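Local coordinates for protein alpha-galactosidase (Lactobacillus brevis, PDB 3MI6) that probably hydrolyses terminal, non-reducing alpha-D-galactose residues from alpha-galactosides such as galactose oligosaccharides, galactomannans and galactolipids, at residues R222-Q228 and Y483-M487; E414-V420 and H445-M451. One frame throughout, in Å; residues are numbered along the deposited sequence.

How the contacts relate
Along the chain the order is 222-228, 414-420, 445-451, 483-487, which nests contact 2 inside the long loop that contact 1 closes. Contact 1 joins a loop of the N-terminal beta domain to the loop after barrel strand 475-478. Contact 2 belongs to the barrel domain alone, pairing two short strands between barrel strand 408-413 and helix 454-471. Their centres lie about 13 Å apart, and they meet where A484 CB lies 3.7 Å from V448 CG1. Helix 500-518 backs both, its Y504 touching M223 as well as V448 and M451. The two contacts thus pack side by side against helix 500-518, near the predicted substrate-binding residues W200, W478 and M480.

Contact 1. Residues R222-Q228 and Y483-M487; sequences RMASSHQ and YATEM
The ring of Y483 inserts against the loop 222-228, with R222 over one face and H227 at its hydroxyl end. A loop of the N-terminal beta domain meets a loop of the barrel domain here, and Y483 carries much of the contact between these two loops. R222 lays CB 4.2 Å from the centroid of the Y483 ring in a CH-pi contact, then bends at chi3 (95°) to bring NE to 3.5 Å from Y483 CE2. The guanidinium stands at 72° to the ring, presenting an edge to it. At the far end, Y483 OH and H227 ND1 share a hydrogen bond modelled very short, at 2.5 Å, and bent (136°), in which either atom could be the donor. A weak second bond runs from H227 N to the same Y483 OH at 3.3 Å. The two rings meet rim to rim without stacking, and A224 CB sits at the edge of the tyrosine. Beyond A484 the contact is purely apolar: the selenomethionines M223 and M487 meet tip to tip, and M223 SE also lies 3.9 Å from A484 CB, with L500 of helix 500-518 touching both long side chains. The close-packed part is the buried ring of Y483 with the two selenomethionines. The looser side is that of R222, which is partly exposed and rests on F85 of the second subunit. Since H227 also bonds S529 O through NE2 and meets W200 edge to face, the hydroxyl of Y483 probably acts as a second-shell group, fixing the imidazole that lies against a predicted substrate-binding tryptophan.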
# COMPACT_ATOMS: atom_id res chain seq x y z
N ARG D 222 -17.15 -22.32 -19.48
CA ARG D 222 -16.93 -23.76 -19.46
C ARG D 222 -18.17 -24.61 -19.17
O ARG D 222 -18.04 -25.77 -18.76
CB ARG D 222 -15.82 -24.10 -18.47
CG ARG D 222 -14.76 -23.01 -18.36
CD ARG D 222 -14.00 -23.11 -17.03
NE ARG D 222 -12.76 -23.87 -17.16
CZ ARG D 222 -11.56 -23.31 -17.26
NH1 ARG D 222 -11.46 -21.98 -17.23
NH2 ARG D 222 -10.49 -24.08 -17.38
N MSE D 223 -19.36 -24.05 -19.40
CA MSE D 223 -20.63 -24.74 -19.08
C MSE D 223 -20.72 -25.24 -17.62
O MSE D 223 -21.39 -26.26 -17.33
CB MSE D 223 -20.88 -25.91 -20.02
CG MSE D 223 -21.48 -25.57 -21.37
SE MSE D 223 -21.78 -27.28 -22.35
CE MSE D 223 -22.48 -26.52 -24.00
N ALA D 224 -20.04 -24.54 -16.73
CA ALA D 224 -20.13 -24.74 -15.30
C ALA D 224 -19.61 -23.46 -14.69
O ALA D 224 -18.79 -22.78 -15.31
CB ALA D 224 -19.29 -25.90 -14.86
N SER D 225 -20.09 -23.11 -13.50
CA SER D 225 -19.40 -22.12 -12.71
C SER D 225 -18.11 -22.87 -12.53
O SER D 225 -18.13 -24.09 -12.42
CB SER D 225 -20.10 -21.94 -11.37
OG SER D 225 -20.39 -23.21 -10.80
N SER D 226 -16.96 -22.22 -12.53
CA SER D 226 -15.76 -23.05 -12.62
C SER D 226 -15.08 -23.44 -11.28
O SER D 226 -15.55 -23.11 -10.21
CB SER D 226 -14.76 -22.39 -13.57
OG SER D 226 -14.71 -20.99 -13.33
N HIS D 227 -14.00 -24.21 -11.38
CA HIS D 227 -12.98 -24.23 -10.35
C HIS D 227 -12.33 -22.84 -10.33
O HIS D 227 -11.96 -22.33 -9.29
CB HIS D 227 -11.87 -25.26 -10.66
CG HIS D 227 -12.32 -26.69 -10.63
ND1 HIS D 227 -12.70 -27.38 -11.76
CD2 HIS D 227 -12.43 -27.57 -9.60
CE1 HIS D 227 -13.04 -28.61 -11.43
NE2 HIS D 227 -12.88 -28.75 -10.12
N GLN D 228 -12.24 -22.21 -11.49
CA GLN D 228 -11.41 -21.03 -11.68
C GLN D 228 -11.96 -19.77 -11.04
O GLN D 228 -11.22 -19.03 -10.40
CB GLN D 228 -11.17 -20.80 -13.17
CG GLN D 228 -10.29 -21.87 -13.85
CD GLN D 228 -10.94 -23.25 -13.87
OE1 GLN D 228 -10.26 -24.27 -13.75
NE2 GLN D 228 -12.26 -23.28 -14.03
N TYR D 483 -14.33 -30.53 -18.85
CA TYR D 483 -15.02 -29.38 -19.42
C TYR D 483 -15.35 -29.62 -20.90
O TYR D 483 -14.52 -30.12 -21.65
CB TYR D 483 -14.21 -28.09 -19.22
CG TYR D 483 -14.11 -27.67 -17.77
CD1 TYR D 483 -15.26 -27.50 -17.00
CD2 TYR D 483 -12.86 -27.45 -17.16
CE1 TYR D 483 -15.17 -27.12 -15.67
CE2 TYR D 483 -12.77 -27.07 -15.84
CZ TYR D 483 -13.93 -26.90 -15.08
OH TYR D 483 -13.87 -26.52 -13.75
N ALA D 484 -16.57 -29.29 -21.31
CA ALA D 484 -16.95 -29.54 -22.71
C ALA D 484 -16.07 -28.76 -23.69
O ALA D 484 -15.49 -27.73 -23.36
CB ALA D 484 -18.44 -29.29 -22.96
N THR D 485 -16.00 -29.29 -24.90
CA THR D 485 -15.06 -28.85 -25.91
C THR D 485 -15.75 -29.09 -27.27
O THR D 485 -16.66 -29.94 -27.38
CB THR D 485 -13.73 -29.64 -25.71
OG1 THR D 485 -12.65 -28.74 -25.54
CG2 THR D 485 -13.44 -30.59 -26.83
N GLU D 486 -15.38 -28.32 -28.29
CA GLU D 486 -16.05 -28.40 -29.60
C GLU D 486 -17.56 -28.47 -29.49
O GLU D 486 -18.15 -29.43 -29.93
CB GLU D 486 -15.59 -29.63 -30.38
CG GLU D 486 -14.15 -29.60 -30.79
CD GLU D 486 -13.30 -30.48 -29.94
OE1 GLU D 486 -13.88 -31.33 -29.22
OE2 GLU D 486 -12.06 -30.34 -29.97
N MSE D 487 -18.18 -27.44 -28.94
CA MSE D 487 -19.62 -27.47 -28.67
C MSE D 487 -20.57 -27.46 -29.87
O MSE D 487 -20.59 -26.53 -30.68
CB MSE D 487 -19.99 -26.35 -27.73
CG MSE D 487 -20.01 -26.82 -26.29
SE MSE D 487 -19.86 -25.32 -25.07
CE MSE D 487 -18.45 -26.07 -23.93

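Contact 2. Residues E414-V420 and H445-M451; sequences EPEMVSV and HQFVLDM
The segments 414-420 and 445-451 run antiparallel, forming a small two-stranded sheet set on the loop that follows strand 408-413 of the TIM barrel. V418 and F447 are the hydrogen-bonded pair, with V418 N 2.9 Å from F447 O and F447 N 3.0 Å from V418 O. M417 and V448 form the neighbouring non-hydrogen-bonded pair, their CA atoms 4.6 Å apart. Past it, L449 N donates to E416 O at 2.8 Å, nearly straight at 164°, just where the type I turn E414 to M417 hands over to the strand. Side chains divide between the two faces. M417 and V448 share one, where the bent chain of M417 (chi2 -56°) sets SE 3.8 Å from V448 CB; M480 and Y504 lie against this face. V418 and F447 occupy the other, and there L449 crosses V418 at about a right angle, CD2 resting 3.6 Å from V418 CB while its other branch lies by the carbonyl of P415. Shortening L449 to an alanine is likely to open a gap beside V418 CB, where CD2 now rests, and to strip the P415 carbonyl of its apolar neighbour. The acidic side chains lie next to the predicted substrate site: E416 bonds Y504 and W478 and forms a salt bridge with R533, while E414 OE2 accepts from N481 N, so the two probably hold W478 and N481 in position. At the more open end of the pair, V420 rests against the partly exposed F447, its branch CG2 approaching the ring obliquely to 3.7 Å from F447 CE1.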
# COMPACT_ATOMS: atom_id res chain seq x y z
N GLU D 414 -21.36 -40.46 -12.66
CA GLU D 414 -20.94 -39.29 -13.44
C GLU D 414 -21.78 -39.28 -14.71
O GLU D 414 -21.27 -39.55 -15.80
CB GLU D 414 -19.44 -39.35 -13.77
CG GLU D 414 -18.84 -38.03 -14.27
CD GLU D 414 -17.35 -38.12 -14.58
OE1 GLU D 414 -16.69 -39.08 -14.13
OE2 GLU D 414 -16.82 -37.22 -15.27
N PRO D 415 -23.08 -38.95 -14.58
CA PRO D 415 -24.14 -39.06 -15.59
C PRO D 415 -23.84 -38.38 -16.91
O PRO D 415 -23.97 -39.00 -17.98
CB PRO D 415 -25.31 -38.32 -14.93
CG PRO D 415 -25.06 -38.42 -13.49
CD PRO D 415 -23.57 -38.34 -13.33
N GLU D 416 -23.47 -37.10 -16.84
CA GLU D 416 -23.29 -36.27 -18.02
C GLU D 416 -22.17 -36.75 -18.98
O GLU D 416 -21.97 -36.15 -20.04
CB GLU D 416 -23.04 -34.82 -17.58
CG GLU D 416 -24.04 -34.27 -16.54
CD GLU D 416 -23.43 -33.23 -15.59
OE1 GLU D 416 -23.09 -32.12 -16.05
OE2 GLU D 416 -23.29 -33.51 -14.38
N MSE D 417 -21.48 -37.84 -18.62
CA MSE D 417 -20.26 -38.28 -19.34
C MSE D 417 -20.35 -39.61 -20.09
O MSE D 417 -21.10 -40.52 -19.71
CB MSE D 417 -19.06 -38.32 -18.38
CG MSE D 417 -18.76 -36.99 -17.72
SE MSE D 417 -18.44 -35.50 -18.98
CE MSE D 417 -18.70 -34.05 -17.72
N VAL D 418 -19.56 -39.73 -21.16
CA VAL D 418 -19.51 -40.94 -22.00
C VAL D 418 -18.09 -41.24 -22.47
O VAL D 418 -17.40 -40.37 -23.02
CB VAL D 418 -20.49 -40.83 -23.22
CG1 VAL D 418 -20.12 -39.63 -24.10
CG2 VAL D 418 -20.54 -42.14 -24.03
N SER D 419 -17.63 -42.46 -22.22
CA SER D 419 -16.35 -42.95 -22.74
C SER D 419 -16.56 -43.62 -24.11
O SER D 419 -17.63 -44.17 -24.36
CB SER D 419 -15.73 -43.94 -21.76
OG SER D 419 -14.81 -43.31 -20.89
N VAL D 420 -15.57 -43.57 -24.99
CA VAL D 420 -15.74 -44.17 -26.31
C VAL D 420 -15.76 -45.69 -26.19
O VAL D 420 -16.52 -46.37 -26.90
CB VAL D 420 -14.66 -43.75 -27.32
CG1 VAL D 420 -14.91 -44.40 -28.66
CG2 VAL D 420 -14.64 -42.24 -27.48
N HIS D 445 -9.84 -38.57 -20.77
CA HIS D 445 -10.19 -39.72 -21.62
C HIS D 445 -11.71 -39.97 -21.74
O HIS D 445 -12.15 -41.12 -21.77
CB HIS D 445 -9.42 -40.98 -21.16
CG HIS D 445 -8.08 -40.68 -20.52
ND1 HIS D 445 -7.91 -40.56 -19.16
CD2 HIS D 445 -6.87 -40.45 -21.07
CE1 HIS D 445 -6.65 -40.27 -18.89
NE2 HIS D 445 -6.00 -40.19 -20.04
N GLN D 446 -12.48 -38.89 -21.81
CA GLN D 446 -13.94 -38.94 -21.91
C GLN D 446 -14.54 -37.72 -22.64
O GLN D 446 -13.84 -36.74 -22.95
CB GLN D 446 -14.57 -39.05 -20.53
CG GLN D 446 -14.66 -37.73 -19.77
CD GLN D 446 -14.75 -37.91 -18.25
OE1 GLN D 446 -15.44 -37.14 -17.57
NE2 GLN D 446 -14.04 -38.91 -17.72
N PHE D 447 -15.84 -37.77 -22.92
CA PHE D 447 -16.52 -36.70 -23.63
C PHE D 447 -17.87 -36.49 -22.99
O PHE D 447 -18.26 -37.28 -22.15
CB PHE D 447 -16.69 -37.07 -25.10
CG PHE D 447 -15.40 -37.37 -25.77
CD1 PHE D 447 -14.82 -38.62 -25.63
CD2 PHE D 447 -14.74 -36.39 -26.50
CE1 PHE D 447 -13.62 -38.89 -26.23
CE2 PHE D 447 -13.55 -36.66 -27.10
CZ PHE D 447 -12.98 -37.91 -26.97
N VAL D 448 -18.58 -35.43 -23.38
CA VAL D 448 -19.82 -35.11 -22.70
C VAL D 448 -21.08 -35.40 -23.52
O VAL D 448 -21.11 -35.17 -24.72
CB VAL D 448 -19.80 -33.68 -22.06
CG1 VAL D 448 -18.47 -32.98 -22.30
CG2 VAL D 448 -20.93 -32.84 -22.55
N LEU D 449 -22.09 -35.95 -22.85
CA LEU D 449 -23.39 -36.22 -23.47
C LEU D 449 -24.16 -34.95 -23.75
O LEU D 449 -24.16 -34.03 -22.94
CB LEU D 449 -24.26 -37.06 -22.54
CG LEU D 449 -23.71 -38.44 -22.21
CD1 LEU D 449 -24.54 -39.08 -21.11
CD2 LEU D 449 -23.70 -39.26 -23.48
N ASP D 450 -24.87 -34.91 -24.86
CA ASP D 450 -25.75 -33.77 -25.11
C ASP D 450 -26.98 -33.73 -24.20
O ASP D 450 -28.06 -34.19 -24.56
CB ASP D 450 -26.16 -33.75 -26.58
CG ASP D 450 -26.92 -32.53 -26.94
OD1 ASP D 450 -27.30 -31.79 -26.01
OD2 ASP D 450 -27.13 -32.29 -28.14
N MSE D 451 -26.81 -33.18 -23.01
CA MSE D 451 -27.90 -33.02 -22.05
C MSE D 451 -29.03 -32.15 -22.56
O MSE D 451 -30.05 -32.00 -21.91
CB MSE D 451 -27.37 -32.39 -20.75
CG MSE D 451 -26.34 -33.23 -20.02
SE MSE D 451 -27.07 -34.93 -19.38
CE MSE D 451 -28.50 -34.24 -18.25
O HOH W 1 -13.12 -41.88 -18.20